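Local coordinates for general Secretion Pathway Protein (Vibrio vulnificus, PDB 4G54) that probably binds peptidoglycan in the periplasm as part of the EpsAB fusion protein of the type II secretion system, at residues 24-29 and 104-109; 78-83 and 91-96. All blocks are in the same frame, centred on the assembly; numbering follows the deposited sequence.

Contact 1 (24-29 and 104-109); sequences VARMTT and LLTGEQ
Arg-26 reaches across to the segment 104-109 and gives one N-H to its backbone: NH1 donates to Thr-106 O at 3.2 Å. The bond uses a lone pair of the carbonyl, and the acceptor sits 13° out of the guanidinium plane. With CG anti to the backbone N (chi1 178°) and the chain extended as far as NE, the side chain runs past Thr-106 O to Glu-108. Over one face of the guanidinium lies Glu-108, whose CG is 3.1 Å from NE of Arg-26. The Glu-108 carboxylate probably contributes through charge alone, with OE1 4.0 Å from Arg-26 NH2 and well out of the guanidinium plane. Met-27 lays CG, SD and, through the bend at chi3, CE against Thr-106 O, which is therefore packed by carbon and sulfur as well as hydrogen-bonded. Apolar contact comes from Val-24 CG1, 3.6 Å from Leu-104 CD1. Gly-107 N is hydrogen-bonded to the hydroxyl of Tyr-226. Within the turn Thr-106 OG1 accepts two bonds, from N of Glu-108 (3.1 Å) and N of Gln-109 (2.9 Å), while Thr-106 N donates to Gln-109 O. The two bonds to OG1 make an ST turn and an ST motif respectively, here built into the hairpin between strands 101-105 and 110-114.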
loop_
_atom_site.group_PDB
_atom_site.type_symbol
_atom_site.label_atom_id
_atom_site.label_comp_id
_atom_site.label_asym_id
_atom_site.label_seq_id
_atom_site.Cartn_x
_atom_site.Cartn_y
_atom_site.Cartn_z
ATOM N N VAL A 24 -16.337 -6.385 -14.438
ATOM C CA VAL A 24 -15.635 -6.028 -13.188
ATOM C C VAL A 24 -15.255 -7.217 -12.413
ATOM O O VAL A 24 -14.345 -7.122 -11.557
ATOM C CB VAL A 24 -16.475 -5.252 -12.144
ATOM C CG1 VAL A 24 -15.716 -4.007 -11.658
ATOM C CG2 VAL A 24 -17.881 -5.044 -12.529
ATOM N N ALA A 25 -15.993 -8.307 -12.622
ATOM C CA ALA A 25 -15.893 -9.542 -11.843
ATOM C C ALA A 25 -15.037 -10.612 -12.497
ATOM O O ALA A 25 -15.267 -11.809 -12.290
ATOM C CB ALA A 25 -17.292 -10.110 -11.608
ATOM N N ARG A 26 -14.065 -10.206 -13.314
ATOM C CA ARG A 26 -13.167 -11.153 -13.924
ATOM C C ARG A 26 -12.323 -12.076 -12.972
ATOM O O ARG A 26 -12.169 -13.272 -13.246
ATOM C CB ARG A 26 -12.214 -10.371 -14.826
ATOM C CG ARG A 26 -11.245 -11.272 -15.446
ATOM C CD ARG A 26 -10.456 -10.633 -16.570
ATOM N NE ARG A 26 -9.388 -11.549 -16.954
ATOM C CZ ARG A 26 -8.268 -11.759 -16.242
ATOM N NH1 ARG A 26 -8.021 -11.087 -15.116
ATOM N NH2 ARG A 26 -7.377 -12.644 -16.689
ATOM N N MET A 27 -11.703 -11.478 -11.946
ATOM C CA MET A 27 -10.795 -12.198 -11.064
ATOM C C MET A 27 -11.638 -12.773 -9.965
ATOM O O MET A 27 -12.361 -12.054 -9.225
ATOM C CB MET A 27 -9.748 -11.243 -10.450
ATOM C CG MET A 27 -8.823 -10.734 -11.548
ATOM S SD MET A 27 -7.383 -9.793 -11.032
ATOM C CE MET A 27 -8.153 -8.321 -10.290
ATOM N N THR A 28 -11.570 -14.078 -9.820
ATOM C CA THR A 28 -12.531 -14.755 -8.961
ATOM C C THR A 28 -11.983 -15.267 -7.636
ATOM O O THR A 28 -12.741 -15.782 -6.817
ATOM C CB THR A 28 -13.174 -15.952 -9.732
ATOM O OG1 THR A 28 -12.115 -16.843 -10.079
ATOM C CG2 THR A 28 -13.806 -15.451 -11.002
ATOM N N THR A 29 -10.685 -15.086 -7.394
ATOM C CA THR A 29 -10.105 -15.435 -6.114
ATOM C C THR A 29 -9.255 -14.314 -5.645
ATOM O O THR A 29 -8.738 -13.511 -6.470
ATOM C CB THR A 29 -9.196 -16.677 -6.157
ATOM O OG1 THR A 29 -8.016 -16.392 -6.917
ATOM C CG2 THR A 29 -9.899 -17.858 -6.797
ATOM N N LEU A 104 -10.957 1.317 -11.615
ATOM C CA LEU A 104 -10.800 -0.115 -11.279
ATOM C C LEU A 104 -9.955 -0.821 -12.343
ATOM O O LEU A 104 -10.082 -0.538 -13.540
ATOM C CB LEU A 104 -12.172 -0.758 -11.191
ATOM C CG LEU A 104 -13.128 -0.099 -10.181
ATOM C CD1 LEU A 104 -14.419 -0.924 -10.215
ATOM C CD2 LEU A 104 -12.467 -0.075 -8.800
ATOM N N LEU A 105 -9.137 -1.761 -11.904
ATOM C CA LEU A 105 -8.334 -2.654 -12.801
ATOM C C LEU A 105 -8.758 -4.097 -12.594
ATOM O O LEU A 105 -8.711 -4.599 -11.486
ATOM C CB LEU A 105 -6.839 -2.465 -12.541
ATOM C CG LEU A 105 -6.325 -1.037 -12.543
ATOM C CD1 LEU A 105 -4.813 -1.011 -12.154
ATOM C CD2 LEU A 105 -6.423 -0.437 -13.947
ATOM N N THR A 106 -9.157 -4.779 -13.680
ATOM C CA THR A 106 -9.807 -6.090 -13.581
ATOM C C THR A 106 -8.856 -7.213 -13.933
ATOM O O THR A 106 -9.227 -8.386 -13.862
ATOM C CB THR A 106 -11.038 -6.210 -14.522
ATOM O OG1 THR A 106 -10.502 -6.283 -15.893
ATOM C CG2 THR A 106 -12.006 -5.063 -14.424
ATOM N N GLY A 107 -7.610 -6.920 -14.298
ATOM C CA GLY A 107 -6.712 -7.936 -14.872
ATOM C C GLY A 107 -6.744 -7.935 -16.431
ATOM O O GLY A 107 -5.842 -8.430 -17.091
ATOM N N GLU A 108 -7.787 -7.305 -16.962
ATOM C CA GLU A 108 -7.940 -7.139 -18.424
ATOM C C GLU A 108 -8.309 -5.762 -18.874
ATOM O O GLU A 108 -7.947 -5.379 -19.990
ATOM C CB GLU A 108 -8.944 -8.157 -18.949
ATOM C CG GLU A 108 -8.187 -9.528 -19.049
ATOM C CD GLU A 108 -6.856 -9.553 -19.895
ATOM O OE1 GLU A 108 -5.815 -10.112 -19.390
ATOM O OE2 GLU A 108 -6.854 -9.044 -21.053
ATOM N N GLN A 109 -9.083 -5.057 -18.088
ATOM C CA GLN A 109 -9.572 -3.744 -18.464
ATOM C C GLN A 109 -9.381 -2.708 -17.369
ATOM O O GLN A 109 -9.445 -3.031 -16.186
ATOM C CB GLN A 109 -11.094 -3.815 -18.746
ATOM C CG GLN A 109 -11.422 -4.737 -19.896
ATOM C CD GLN A 109 -12.933 -4.809 -20.081
ATOM O OE1 GLN A 109 -13.598 -3.798 -20.346
ATOM N NE2 GLN A 109 -13.469 -6.008 -19.945
#

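Contact 2 (78-83 and 91-96); sequences PLLLTL and YVVLLE
Tyr-91 and Thr-82 form a non-hydrogen-bonded pair, their side chains side by side and pointing the same way. The hydroxyl oxygen OG1 of Thr-82 stands 3.3 Å from Tyr-91 CE2, approaching the ring obliquely. The polar ends are engaged elsewhere, Thr-82 OG1 with Glu-125 and Tyr-91 OH with Arg-89. On the same face Leu-80 spreads its two methyls over different neighbours: CD2 meets Tyr-91 CD2 at 3.9 Å, and CD1 meets Val-93 CG2 at 3.8 Å. Its CG lies anti to the backbone N (chi1 -176°), which sets its two methyls beside Tyr-91 and Val-93.

The other face carries Leu-79, Leu-81, Val-92 and Leu-94. Leu-81 crosses Leu-94 at a slant, its CG 3.9 Å from Leu-94 CB, while its own CB meets CG1 of Val-92. That same CG1 is also touched by Leu-83 CD1, at 3.8 Å. Four backbone bonds fix this antiparallel register: Leu-79 and Leu-94 exchange two, and Leu-81 and Val-92 two more, the N of Leu-81 donating to Val-92 O at 2.7 Å.

These strands make a hairpin inside a six-stranded antiparallel sheet. Strand 125-131 pairs with the outer side of 79-85, strand 101-105 with that of 88-97, and helix 30-40 packs on Pro-78, Thr-82, Tyr-91 and Leu-95.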
loop_
_atom_site.group_PDB
_atom_site.type_symbol
_atom_site.label_atom_id
_atom_site.label_comp_id
_atom_site.label_asym_id
_atom_site.label_seq_id
_atom_site.Cartn_x
_atom_site.Cartn_y
_atom_site.Cartn_z
ATOM N N PRO A 78 -3.162 1.909 -3.763
ATOM C CA PRO A 78 -4.175 1.037 -4.332
ATOM C C PRO A 78 -4.529 -0.101 -3.353
ATOM O O PRO A 78 -3.748 -0.480 -2.471
ATOM C CB PRO A 78 -3.518 0.492 -5.624
ATOM C CG PRO A 78 -2.591 1.639 -6.011
ATOM C CD PRO A 78 -2.018 2.151 -4.669
ATOM N N LEU A 79 -5.752 -0.624 -3.519
ATOM C CA LEU A 79 -6.295 -1.714 -2.684
ATOM C C LEU A 79 -6.955 -2.716 -3.555
ATOM O O LEU A 79 -7.331 -2.415 -4.759
ATOM C CB LEU A 79 -7.450 -1.123 -1.762
ATOM C CG LEU A 79 -6.934 -0.142 -0.718
ATOM C CD1 LEU A 79 -8.114 0.410 0.045
ATOM C CD2 LEU A 79 -6.009 -0.767 0.317
ATOM N N LEU A 80 -7.206 -3.940 -3.016
ATOM C CA LEU A 80 -8.039 -4.935 -3.757
ATOM C C LEU A 80 -9.451 -4.913 -3.129
ATOM O O LEU A 80 -9.543 -5.045 -1.874
ATOM C CB LEU A 80 -7.427 -6.331 -3.605
ATOM C CG LEU A 80 -8.166 -7.432 -4.430
ATOM C CD1 LEU A 80 -7.859 -7.244 -5.971
ATOM C CD2 LEU A 80 -7.607 -8.797 -3.944
ATOM N N LEU A 81 -10.476 -4.662 -3.963
ATOM C CA LEU A 81 -11.846 -4.574 -3.427
ATOM C C LEU A 81 -12.474 -5.963 -3.589
ATOM O O LEU A 81 -12.368 -6.594 -4.639
ATOM C CB LEU A 81 -12.702 -3.574 -4.234
ATOM C CG LEU A 81 -12.117 -2.164 -4.269
ATOM C CD1 LEU A 81 -13.165 -1.291 -4.992
ATOM C CD2 LEU A 81 -11.805 -1.643 -2.881
ATOM N N THR A 82 -13.199 -6.445 -2.584
ATOM C CA THR A 82 -14.009 -7.656 -2.720
ATOM C C THR A 82 -15.367 -7.196 -3.188
ATOM O O THR A 82 -16.063 -6.415 -2.454
ATOM C CB THR A 82 -14.111 -8.406 -1.358
ATOM O OG1 THR A 82 -12.784 -8.772 -0.878
ATOM C CG2 THR A 82 -14.957 -9.729 -1.526
ATOM N N LEU A 83 -15.818 -7.743 -4.321
ATOM C CA LEU A 83 -17.193 -7.446 -4.807
ATOM C C LEU A 83 -18.084 -8.664 -4.494
ATOM O O LEU A 83 -17.616 -9.814 -4.532
ATOM C CB LEU A 83 -17.158 -7.134 -6.288
ATOM C CG LEU A 83 -16.231 -5.959 -6.712
ATOM C CD1 LEU A 83 -16.454 -5.646 -8.215
ATOM C CD2 LEU A 83 -16.490 -4.741 -5.848
ATOM N N TYR A 91 -13.059 -9.923 -7.372
ATOM C CA TYR A 91 -12.015 -9.081 -6.740
ATOM C C TYR A 91 -11.522 -8.130 -7.839
ATOM O O TYR A 91 -11.287 -8.555 -8.936
ATOM C CB TYR A 91 -10.825 -9.975 -6.271
ATOM C CG TYR A 91 -11.261 -10.898 -5.164
ATOM C CD1 TYR A 91 -11.815 -12.169 -5.446
ATOM C CD2 TYR A 91 -11.182 -10.462 -3.822
ATOM C CE1 TYR A 91 -12.272 -12.966 -4.423
ATOM C CE2 TYR A 91 -11.621 -11.284 -2.747
ATOM C CZ TYR A 91 -12.159 -12.553 -3.067
ATOM O OH TYR A 91 -12.607 -13.403 -2.101
ATOM N N VAL A 92 -11.381 -6.844 -7.511
ATOM C CA VAL A 92 -10.936 -5.864 -8.511
ATOM C C VAL A 92 -9.967 -4.879 -7.827
ATOM O O VAL A 92 -10.062 -4.646 -6.629
ATOM C CB VAL A 92 -12.171 -5.132 -9.140
ATOM C CG1 VAL A 92 -12.891 -4.196 -8.126
ATOM C CG2 VAL A 92 -11.771 -4.410 -10.344
ATOM N N VAL A 93 -8.952 -4.435 -8.558
ATOM C CA VAL A 93 -8.018 -3.471 -8.005
ATOM C C VAL A 93 -8.580 -2.091 -8.068
ATOM O O VAL A 93 -9.020 -1.630 -9.133
ATOM C CB VAL A 93 -6.626 -3.556 -8.687
ATOM C CG1 VAL A 93 -5.747 -2.365 -8.274
ATOM C CG2 VAL A 93 -5.970 -4.914 -8.320
ATOM N N LEU A 94 -8.561 -1.391 -6.918
ATOM C CA LEU A 94 -8.894 0.054 -6.916
ATOM C C LEU A 94 -7.588 0.779 -7.102
ATOM O O LEU A 94 -6.672 0.706 -6.268
ATOM C CB LEU A 94 -9.524 0.438 -5.544
ATOM C CG LEU A 94 -9.753 1.948 -5.340
ATOM C CD1 LEU A 94 -10.842 2.420 -6.205
ATOM C CD2 LEU A 94 -10.141 2.187 -3.860
ATOM N N LEU A 95 -7.494 1.555 -8.199
ATOM C CA LEU A 95 -6.289 2.308 -8.491
ATOM C C LEU A 95 -6.412 3.682 -7.961
ATOM O O LEU A 95 -5.398 4.196 -7.415
ATOM C CB LEU A 95 -6.036 2.342 -10.064
ATOM C CG LEU A 95 -4.885 3.187 -10.567
ATOM C CD1 LEU A 95 -3.549 2.574 -10.142
ATOM C CD2 LEU A 95 -4.990 3.219 -12.130
ATOM N N GLU A 96 -7.538 4.370 -8.208
ATOM C CA GLU A 96 -7.701 5.704 -7.600
ATOM C C GLU A 96 -9.164 5.956 -7.297
ATOM O O GLU A 96 -10.014 5.276 -7.791
ATOM C CB GLU A 96 -7.130 6.798 -8.436
ATOM C CG GLU A 96 -7.656 6.845 -9.814
ATOM C CD GLU A 96 -6.855 7.922 -10.637
ATOM O OE1 GLU A 96 -6.238 7.606 -11.655
ATOM O OE2 GLU A 96 -6.851 9.097 -10.185
#

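From the N terminus, the chain first passes through 24-29, the loop leading into helix 30-40, and contact 1 closes when it returns 75 residues later at 104-109. Nested within that long loop, contact 2 closes a short one, joining 78-83 to 91-96 across a hairpin. The centres of the two contacts are about 9 Å apart, and the contacts touch directly. Met-27 O and Tyr-91 N, 2.9 Å apart, probably hydrogen-bond, as do Val-93 O and Leu-105 N at 2.8 Å, so strand 88-97 is shared ground between them. Together they tie the N-terminal loop and the hairpin turn after strand 101-105 to neighbouring strands of one antiparallel sheet.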